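Local coordinates for protein Cry23AA1 (Bacillus thuringiensis, PDB 4RHZ) that probably acts as an aerolysin-type pore-forming insecticidal toxin, carries a zinc ion, and forms a binary complex with Cry37Aa1, at residues S72-E77 with T133-T138; A151-N156 with I228-E233. One frame throughout, in Å; residues are numbered along the deposited sequence.

Contact 1. Residues S72-E77 with T133-T138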
ATOM      1  N   SER A  72       3.208  16.021  22.818  1.00 37.54           N
ATOM      2  CA  SER A  72       2.028  16.084  22.014  1.00 39.68           C
ATOM      3  C   SER A  72       2.484  16.336  20.604  1.00 39.61           C
ATOM      4  O   SER A  72       3.342  17.203  20.377  1.00 40.41           O
ATOM      5  CB  SER A  72       1.189  17.331  22.370  1.00 38.29           C
ATOM      6  OG  SER A  72       0.613  17.135  23.620  1.00 45.52           O
ATOM      7  N   PHE A  73       1.813  15.683  19.676  1.00 38.19           N
ATOM      8  CA  PHE A  73       2.144  15.787  18.265  1.00 39.45           C
ATOM      9  C   PHE A  73       0.888  15.976  17.464  1.00 40.38           C
ATOM     10  O   PHE A  73      -0.189  15.439  17.786  1.00 40.85           O
ATOM     11  CB  PHE A  73       2.793  14.498  17.798  1.00 37.84           C
ATOM     12  CG  PHE A  73       4.097  14.233  18.442  1.00 35.10           C
ATOM     13  CD1 PHE A  73       4.204  13.301  19.466  1.00 34.39           C
ATOM     14  CD2 PHE A  73       5.210  14.915  18.029  1.00 31.61           C
ATOM     15  CE1 PHE A  73       5.442  13.040  20.057  1.00 35.19           C
ATOM     16  CE2 PHE A  73       6.456  14.675  18.613  1.00 32.39           C
ATOM     17  CZ  PHE A  73       6.569  13.722  19.631  1.00 31.71           C
ATOM     18  N   THR A  74       1.037  16.720  16.404  1.00 42.16           N
ATOM     19  CA  THR A  74      -0.030  16.803  15.477  1.00 44.93           C
ATOM     20  C   THR A  74       0.471  16.639  14.040  1.00 45.06           C
ATOM     21  O   THR A  74       1.529  17.139  13.677  1.00 42.95           O
ATOM     22  CB  THR A  74      -0.795  18.096  15.715  1.00 45.74           C
ATOM     23  OG1 THR A  74      -2.134  17.896  15.281  1.00 52.50           O
ATOM     24  CG2 THR A  74      -0.165  19.282  14.986  1.00 46.18           C
ATOM     25  N   TRP A  75      -0.302  15.944  13.217  1.00 46.24           N
ATOM     26  CA  TRP A  75       0.048  15.872  11.817  1.00 48.23           C
ATOM     27  C   TRP A  75      -1.165  15.752  10.879  1.00 48.13           C
ATOM     28  O   TRP A  75      -2.115  15.014  11.152  1.00 47.58           O
ATOM     29  CB  TRP A  75       1.027  14.727  11.581  1.00 48.74           C
ATOM     30  CG  TRP A  75       1.759  14.867  10.308  1.00 53.90           C
ATOM     31  CD1 TRP A  75       2.712  15.806   9.991  1.00 57.80           C
ATOM     32  CD2 TRP A  75       1.592  14.047   9.144  1.00 58.91           C
ATOM     33  NE1 TRP A  75       3.153  15.610   8.685  1.00 61.45           N
ATOM     34  CE2 TRP A  75       2.476  14.536   8.152  1.00 60.66           C
ATOM     35  CE3 TRP A  75       0.787  12.933   8.850  1.00 61.96           C
ATOM     36  CZ2 TRP A  75       2.578  13.944   6.878  1.00 66.92           C
ATOM     37  CZ3 TRP A  75       0.884  12.340   7.577  1.00 65.33           C
ATOM     38  CH2 TRP A  75       1.772  12.843   6.610  1.00 66.95           C
ATOM     39  N   THR A  76      -1.142  16.507   9.796  1.00 48.55           N
ATOM     40  CA  THR A  76      -2.248  16.465   8.836  1.00 50.72           C
ATOM     41  C   THR A  76      -1.773  15.801   7.542  1.00 49.57           C
ATOM     42  O   THR A  76      -0.871  16.293   6.892  1.00 49.44           O
ATOM     43  CB  THR A  76      -2.902  17.841   8.590  1.00 51.04           C
ATOM     44  OG1 THR A  76      -1.870  18.807   8.394  1.00 55.84           O
ATOM     45  CG2 THR A  76      -3.716  18.265   9.755  1.00 52.17           C
ATOM     46  N   GLU A  77      -2.313  14.626   7.277  1.00 49.88           N
ATOM     47  CA  GLU A  77      -1.970  13.843   6.085  1.00 52.38           C
ATOM     48  C   GLU A  77      -3.073  14.064   5.051  1.00 51.79           C
ATOM     49  O   GLU A  77      -4.268  14.184   5.378  1.00 51.06           O
ATOM     50  CB  GLU A  77      -1.905  12.348   6.381  1.00 52.60           C
ATOM     51  CG  GLU A  77      -3.302  11.664   6.665  1.00 57.49           C
ATOM     52  CD  GLU A  77      -3.273  10.134   6.420  1.00 62.23           C
ATOM     53  OE1 GLU A  77      -2.147   9.567   6.569  1.00 66.33           O
ATOM     54  OE2 GLU A  77      -4.324   9.527   6.072  1.00 59.66           O
ATOM     55  N   THR A 133      -6.206  14.644  10.291  1.00 48.65           N
ATOM     56  CA  THR A 133      -5.350  15.282  11.287  1.00 48.53           C
ATOM     57  C   THR A 133      -5.136  14.225  12.341  1.00 46.66           C
ATOM     58  O   THR A 133      -6.094  13.820  13.013  1.00 47.31           O
ATOM     59  CB  THR A 133      -5.998  16.552  11.888  1.00 49.45           C
ATOM     60  OG1 THR A 133      -6.108  17.531  10.848  1.00 50.12           O
ATOM     61  CG2 THR A 133      -5.104  17.149  13.029  1.00 48.72           C
ATOM     62  N   TRP A 134      -3.910  13.712  12.392  1.00 44.01           N
ATOM     63  CA  TRP A 134      -3.465  12.822  13.475  1.00 42.32           C
ATOM     64  C   TRP A 134      -3.079  13.718  14.678  1.00 40.51           C
ATOM     65  O   TRP A 134      -2.488  14.754  14.505  1.00 38.86           O
ATOM     66  CB  TRP A 134      -2.258  11.976  13.014  1.00 42.09           C
ATOM     67  CG  TRP A 134      -2.589  11.062  11.863  1.00 40.50           C
ATOM     68  CD1 TRP A 134      -2.729  11.426  10.561  1.00 40.16           C
ATOM     69  CD2 TRP A 134      -2.838   9.644  11.913  1.00 35.94           C
ATOM     70  NE1 TRP A 134      -3.070  10.329   9.794  1.00 39.00           N
ATOM     71  CE2 TRP A 134      -3.134   9.223  10.595  1.00 35.95           C
ATOM     72  CE3 TRP A 134      -2.868   8.709  12.936  1.00 35.61           C
ATOM     73  CZ2 TRP A 134      -3.469   7.898  10.271  1.00 27.77           C
ATOM     74  CZ3 TRP A 134      -3.180   7.396  12.632  1.00 33.22           C
ATOM     75  CH2 TRP A 134      -3.490   7.004  11.292  1.00 35.46           C
ATOM     76  N   SER A 135      -3.496  13.348  15.875  1.00 40.43           N
ATOM     77  CA  SER A 135      -3.039  14.043  17.075  0.50 40.66           C
ATOM     78  C   SER A 135      -2.805  13.039  18.205  1.00 40.59           C
ATOM     79  O   SER A 135      -3.633  12.190  18.481  1.00 39.22           O
ATOM     80  CB  SER A 135      -4.029  15.160  17.459  0.50 41.56           C
ATOM     81  OG  SER A 135      -4.050  16.163  16.439  0.50 41.04           O
ATOM     82  N   ASP A 136      -1.656  13.101  18.841  1.00 40.25           N
ATOM     83  CA  ASP A 136      -1.390  12.086  19.812  1.00 39.87           C
ATOM     84  C   ASP A 136      -0.590  12.743  20.939  1.00 40.48           C
ATOM     85  O   ASP A 136       0.156  13.726  20.708  1.00 40.23           O
ATOM     86  CB  ASP A 136      -0.542  10.973  19.143  1.00 40.11           C
ATOM     87  CG  ASP A 136      -1.355  10.052  18.183  1.00 39.97           C
ATOM     88  OD1 ASP A 136      -1.133  10.129  16.931  1.00 35.90           O
ATOM     89  OD2 ASP A 136      -2.157   9.221  18.674  1.00 38.04           O
ATOM     90  N   SER A 137      -0.691  12.193  22.142  1.00 40.44           N
ATOM     91  CA  SER A 137       0.178  12.655  23.216  1.00 42.50           C
ATOM     92  C   SER A 137       0.310  11.614  24.264  1.00 43.78           C
ATOM     93  O   SER A 137      -0.481  10.671  24.332  1.00 43.99           O
ATOM     94  CB  SER A 137      -0.289  13.959  23.828  1.00 43.09           C
ATOM     95  OG  SER A 137      -1.516  13.725  24.386  1.00 45.04           O
ATOM     96  N   THR A 138       1.390  11.716  25.031  1.00 43.97           N
ATOM     97  CA  THR A 138       1.655  10.701  26.043  1.00 43.90           C
ATOM     98  C   THR A 138       2.522  11.413  27.097  1.00 45.81           C
ATOM     99  O   THR A 138       3.100  12.498  26.831  1.00 45.28           O
ATOM    100  CB  THR A 138       2.324   9.475  25.453  1.00 43.72           C
ATOM    101  OG1 THR A 138       2.281   8.375  26.370  1.00 42.13           O
ATOM    102  CG2 THR A 138       3.774   9.757  25.019  1.00 43.20           C
TER
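Phe73 with Asp136 and, two residues along, Trp75 with Trp134 are the hydrogen-bonded pairs of an antiparallel β-sheet contact in this aerolysin-family fold; the short axes of 72-77 and 133-138 lie 166° apart. Phe73 N donates to Asp136 O over 2.8 Å, and Asp136 N returns a bond to Phe73 O at 3.0 Å. Trp75 N reaches Trp134 O at 2.8 Å, with an N-H...O angle of 169°. The reciprocal bond from Trp134 N to Trp75 O is modelled so short that its exact length is doubtful. Carbonyl oxygens also receive weak CA-H contacts: Phe73 O lies 3.3 Å from Ser135 CA.

Side chains alternate between two faces. Ser72, Thr74, Ser135 and Ser137 share a largely polar face, where one of the two modelled Ser135 conformers places its OG within hydrogen-bonding range of Thr74 OG1; that link is therefore doubtful. The other face carries Phe73, Trp75, Trp134 and the buried Asp136. Here the carboxylate is satisfied from outside the pair: OD1 accepts from Tyr152 OH and also bonds Ser227 OG, while OD2 bonds Ser253 OG. Three hydroxyls thus hold one buried acid. Trp134 CD1 comes to the edge of the Trp75 ring, 4.2 Å from CE3.

The side chain of Glu77 comes within about 5 Å of the bound zinc ion, whose ligands are His79, Glu130 and His132, and its OE1 takes a weak hydrogen bond from Gly224 N. With CG lodged between its backbone N and carbonyl carbon (chi1 71°), Glu77 brings that CG, in the plane of the Trp134 ring, to 3.4 Å from the indole NE1.

Contact 2. Residues A151-N156 with I228-E233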
ATOM      1  N   ALA A 151      10.003  10.598  19.178  1.00 29.31           N
ATOM      2  CA  ALA A 151       9.838  10.780  17.692  1.00 28.77           C
ATOM      3  C   ALA A 151       8.407  10.357  17.298  1.00 28.18           C
ATOM      4  O   ALA A 151       7.919   9.322  17.710  1.00 28.50           O
ATOM      5  CB  ALA A 151      10.907   9.952  16.926  1.00 26.42           C
ATOM      6  N   TYR A 152       7.746  11.167  16.497  1.00 28.79           N
ATOM      7  CA  TYR A 152       6.394  10.832  16.013  1.00 27.91           C
ATOM      8  C   TYR A 152       6.511  10.087  14.681  1.00 28.55           C
ATOM      9  O   TYR A 152       7.126  10.585  13.720  1.00 27.43           O
ATOM     10  CB  TYR A 152       5.621  12.164  15.838  1.00 27.57           C
ATOM     11  CG  TYR A 152       4.137  12.026  15.681  1.00 27.21           C
ATOM     12  CD1 TYR A 152       3.422  11.113  16.459  1.00 26.19           C
ATOM     13  CD2 TYR A 152       3.429  12.882  14.835  1.00 28.27           C
ATOM     14  CE1 TYR A 152       2.054  11.033  16.360  1.00 31.17           C
ATOM     15  CE2 TYR A 152       2.048  12.774  14.709  1.00 30.18           C
ATOM     16  CZ  TYR A 152       1.392  11.884  15.461  1.00 31.21           C
ATOM     17  OH  TYR A 152       0.047  11.827  15.394  1.00 37.06           O
ATOM     18  N   ILE A 153       5.966   8.874  14.652  1.00 28.96           N
ATOM     19  CA  ILE A 153       6.092   7.964  13.519  1.00 30.07           C
ATOM     20  C   ILE A 153       4.690   7.796  12.891  1.00 30.97           C
ATOM     21  O   ILE A 153       3.723   7.496  13.629  1.00 29.25           O
ATOM     22  CB  ILE A 153       6.489   6.501  13.940  1.00 30.31           C
ATOM     23  CG1 ILE A 153       7.949   6.305  14.457  1.00 33.53           C
ATOM     24  CG2 ILE A 153       6.378   5.574  12.775  1.00 31.09           C
ATOM     25  CD1 ILE A 153       8.837   7.453  14.288  1.00 40.74           C
ATOM     26  N   ILE A 154       4.568   7.971  11.562  1.00 30.67           N
ATOM     27  CA  ILE A 154       3.312   7.643  10.855  0.50 31.00           C
ATOM     28  C   ILE A 154       3.556   6.410   9.960  1.00 31.34           C
ATOM     29  O   ILE A 154       4.515   6.380   9.166  1.00 32.09           O
ATOM     30  CB  ILE A 154       2.733   8.886  10.137  0.50 31.25           C
ATOM     31  CG1 ILE A 154       1.217   8.760   9.887  0.50 32.52           C
ATOM     32  CG2 ILE A 154       3.470   9.191   8.865  0.50 32.83           C
ATOM     33  CD1 ILE A 154       0.822   7.569   9.118  0.50 28.69           C
ATOM     34  N   GLN A 155       2.749   5.386  10.149  1.00 31.22           N
ATOM     35  CA  GLN A 155       2.876   4.186   9.413  1.00 32.76           C
ATOM     36  C   GLN A 155       1.935   4.240   8.166  1.00 35.09           C
ATOM     37  O   GLN A 155       0.725   4.176   8.298  1.00 35.60           O
ATOM     38  CB  GLN A 155       2.562   2.990  10.301  1.00 30.58           C
ATOM     39  CG  GLN A 155       2.749   1.712   9.629  1.00 28.56           C
ATOM     40  CD  GLN A 155       2.646   0.553  10.554  1.00 35.86           C
ATOM     41  OE1 GLN A 155       1.694  -0.236  10.486  1.00 30.90           O
ATOM     42  NE2 GLN A 155       3.637   0.427  11.463  1.00 34.10           N
ATOM     43  N   ASN A 156       2.546   4.348   6.995  1.00 36.44           N
ATOM     44  CA  ASN A 156       1.885   4.426   5.695  1.00 37.91           C
ATOM     45  C   ASN A 156       1.691   3.115   5.011  1.00 36.75           C
ATOM     46  O   ASN A 156       2.595   2.273   5.026  1.00 35.73           O
ATOM     47  CB  ASN A 156       2.685   5.313   4.762  1.00 37.68           C
ATOM     48  CG  ASN A 156       2.019   6.611   4.582  1.00 50.14           C
ATOM     49  OD1 ASN A 156       2.138   7.538   5.445  1.00 58.74           O
ATOM     50  ND2 ASN A 156       1.196   6.705   3.483  1.00 57.51           N
ATOM     51  N   ILE A 228       2.633   6.178  15.874  1.00 32.33           N
ATOM     52  CA  ILE A 228       3.376   5.593  16.961  1.00 33.38           C
ATOM     53  C   ILE A 228       4.250   6.745  17.566  1.00 33.44           C
ATOM     54  O   ILE A 228       4.725   7.652  16.828  1.00 32.80           O
ATOM     55  CB  ILE A 228       4.268   4.478  16.425  1.00 34.58           C
ATOM     56  CG1 ILE A 228       3.435   3.278  16.024  1.00 36.01           C
ATOM     57  CG2 ILE A 228       5.276   3.993  17.498  1.00 35.89           C
ATOM     58  CD1 ILE A 228       4.212   2.258  15.180  1.00 39.92           C
ATOM     59  N   ILE A 229       4.417   6.746  18.895  1.00 32.18           N
ATOM     60  CA  ILE A 229       5.367   7.665  19.562  1.00 30.60           C
ATOM     61  C   ILE A 229       6.537   6.835  19.992  1.00 30.73           C
ATOM     62  O   ILE A 229       6.389   5.883  20.765  1.00 31.87           O
ATOM     63  CB  ILE A 229       4.736   8.363  20.738  1.00 31.62           C
ATOM     64  CG1 ILE A 229       3.678   9.351  20.195  1.00 31.67           C
ATOM     65  CG2 ILE A 229       5.809   9.116  21.521  1.00 29.23           C
ATOM     66  CD1 ILE A 229       2.753   9.891  21.228  1.00 35.99           C
ATOM     67  N   GLN A 230       7.705   7.129  19.454  1.00 29.14           N
ATOM     68  CA  GLN A 230       8.811   6.261  19.690  1.00 28.56           C
ATOM     69  C   GLN A 230       9.761   7.001  20.645  1.00 28.25           C
ATOM     70  O   GLN A 230      10.262   8.094  20.327  1.00 27.56           O
ATOM     71  CB  GLN A 230       9.510   5.978  18.329  1.00 27.77           C
ATOM     72  CG  GLN A 230      10.880   5.367  18.407  1.00 26.18           C
ATOM     73  CD  GLN A 230      11.652   5.466  17.097  1.00 29.02           C
ATOM     74  OE1 GLN A 230      11.289   4.785  16.122  1.00 31.36           O
ATOM     75  NE2 GLN A 230      12.760   6.235  17.082  1.00 18.56           N
ATOM     76  N   VAL A 231      10.017   6.408  21.807  1.00 29.64           N
ATOM     77  CA  VAL A 231      10.739   7.157  22.877  1.00 28.38           C
ATOM     78  C   VAL A 231      12.065   6.536  23.175  1.00 28.91           C
ATOM     79  O   VAL A 231      12.151   5.345  23.573  1.00 28.37           O
ATOM     80  CB  VAL A 231       9.912   7.260  24.165  1.00 29.81           C
ATOM     81  CG1 VAL A 231      10.710   8.082  25.262  1.00 28.24           C
ATOM     82  CG2 VAL A 231       8.550   7.989  23.883  1.00 30.05           C
ATOM     83  N   THR A 232      13.103   7.347  22.997  1.00 29.76           N
ATOM     84  CA  THR A 232      14.463   6.963  23.412  1.00 31.69           C
ATOM     85  C   THR A 232      14.992   7.737  24.643  1.00 33.27           C
ATOM     86  O   THR A 232      15.036   8.977  24.625  1.00 33.15           O
ATOM     87  CB  THR A 232      15.478   7.140  22.215  1.00 31.47           C
ATOM     88  OG1 THR A 232      15.027   6.315  21.109  1.00 31.81           O
ATOM     89  CG2 THR A 232      16.802   6.650  22.598  1.00 26.73           C
ATOM     90  N   GLU A 233      15.410   7.023  25.695  1.00 34.70           N
ATOM     91  CA  GLU A 233      16.051   7.719  26.857  1.00 35.78           C
ATOM     92  C   GLU A 233      17.520   7.490  26.765  1.00 35.83           C
ATOM     93  O   GLU A 233      17.924   6.381  26.580  1.00 36.72           O
ATOM     94  CB  GLU A 233      15.648   7.132  28.207  1.00 35.64           C
ATOM     95  CG  GLU A 233      14.224   6.912  28.428  1.00 39.96           C
ATOM     96  CD  GLU A 233      13.867   6.361  29.861  1.00 47.89           C
ATOM     97  OE1 GLU A 233      14.778   6.084  30.729  1.00 52.02           O
ATOM     98  OE2 GLU A 233      12.653   6.207  30.101  1.00 46.48           O
TER
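Ala151 with Gln230 and Ile153 with Ile228 form hydrogen-bonded antiparallel pairs around the non-hydrogen-bonded pair Tyr152 with Ile229, the short strand axes making an angle of 143° as the two strands twist apart. All four backbone bonds measure 2.8 Å between N and O; the two between Ala151 and Gln230, one in each direction, are the straightest, 173° each at the hydrogen. Ile153 N approaches Ile228 O in the carbonyl plane, and Ile228 N to Ile153 O is the fourth.

On one face the branched carbons of Ile153 and Ile228 meet flank to flank, CB to CB at 3.9 Å. Ile153 CG1, set beside its own backbone N (chi1 -71°), leans across to Gln230, with 4.0 Å between CG1 and Gln230 OE1. The extended Gln230 chain carries its amide past Ala151, with NE2 4.2 Å from the methyl CB. Further along, Gln155 NE2 touches Ile228 CD1 but bonds to Asn51 OD1 on strand 50-61. On the opposite face Tyr152 crosses Ile229 at a slant, its ring carbon CD1 4.1 Å from Ile229 CG1.

Both polar atoms of Gln230 are satisfied by the partner protein: OE1 accepts from the backbone N of Cys99 of the Cry37Aa1 chain, and NE2 donates to the backbone O of Lys97 of that same chain. Aliphatic contacts therefore flank an amide whose two hydrogen bonds are intermolecular, which is consistent with a role for this face, the one bearing Ala151, Ile153, Ile228 and Gln230, in binding Cry37Aa1.

How the contacts relate
From the N terminus, the chain passes through 72-77 on strand 67-90, then strands 96-105 and 111-119, and back on strand 126-142, where contact 1 closes a loop of 55 residues. After 12 intervening residues 151-156 begins; strand 182-190, helix 191-197 and strand 203-205 follow before strand 211-235 returns, and contact 2 closes a 71-residue loop. The two are in series, neither nested nor crossed. Their centres lie 11 Å apart, and they meet at Tyr152: its ring stacks with that of Phe73, and its CD2 also packs 3.4 Å from Phe73 CB. Tyr152 thus ties the antiparallel pair 67-90/126-142 to the 146-179/211-235 pair, both in one sheet in which 67-90 and 211-235 are neighbours.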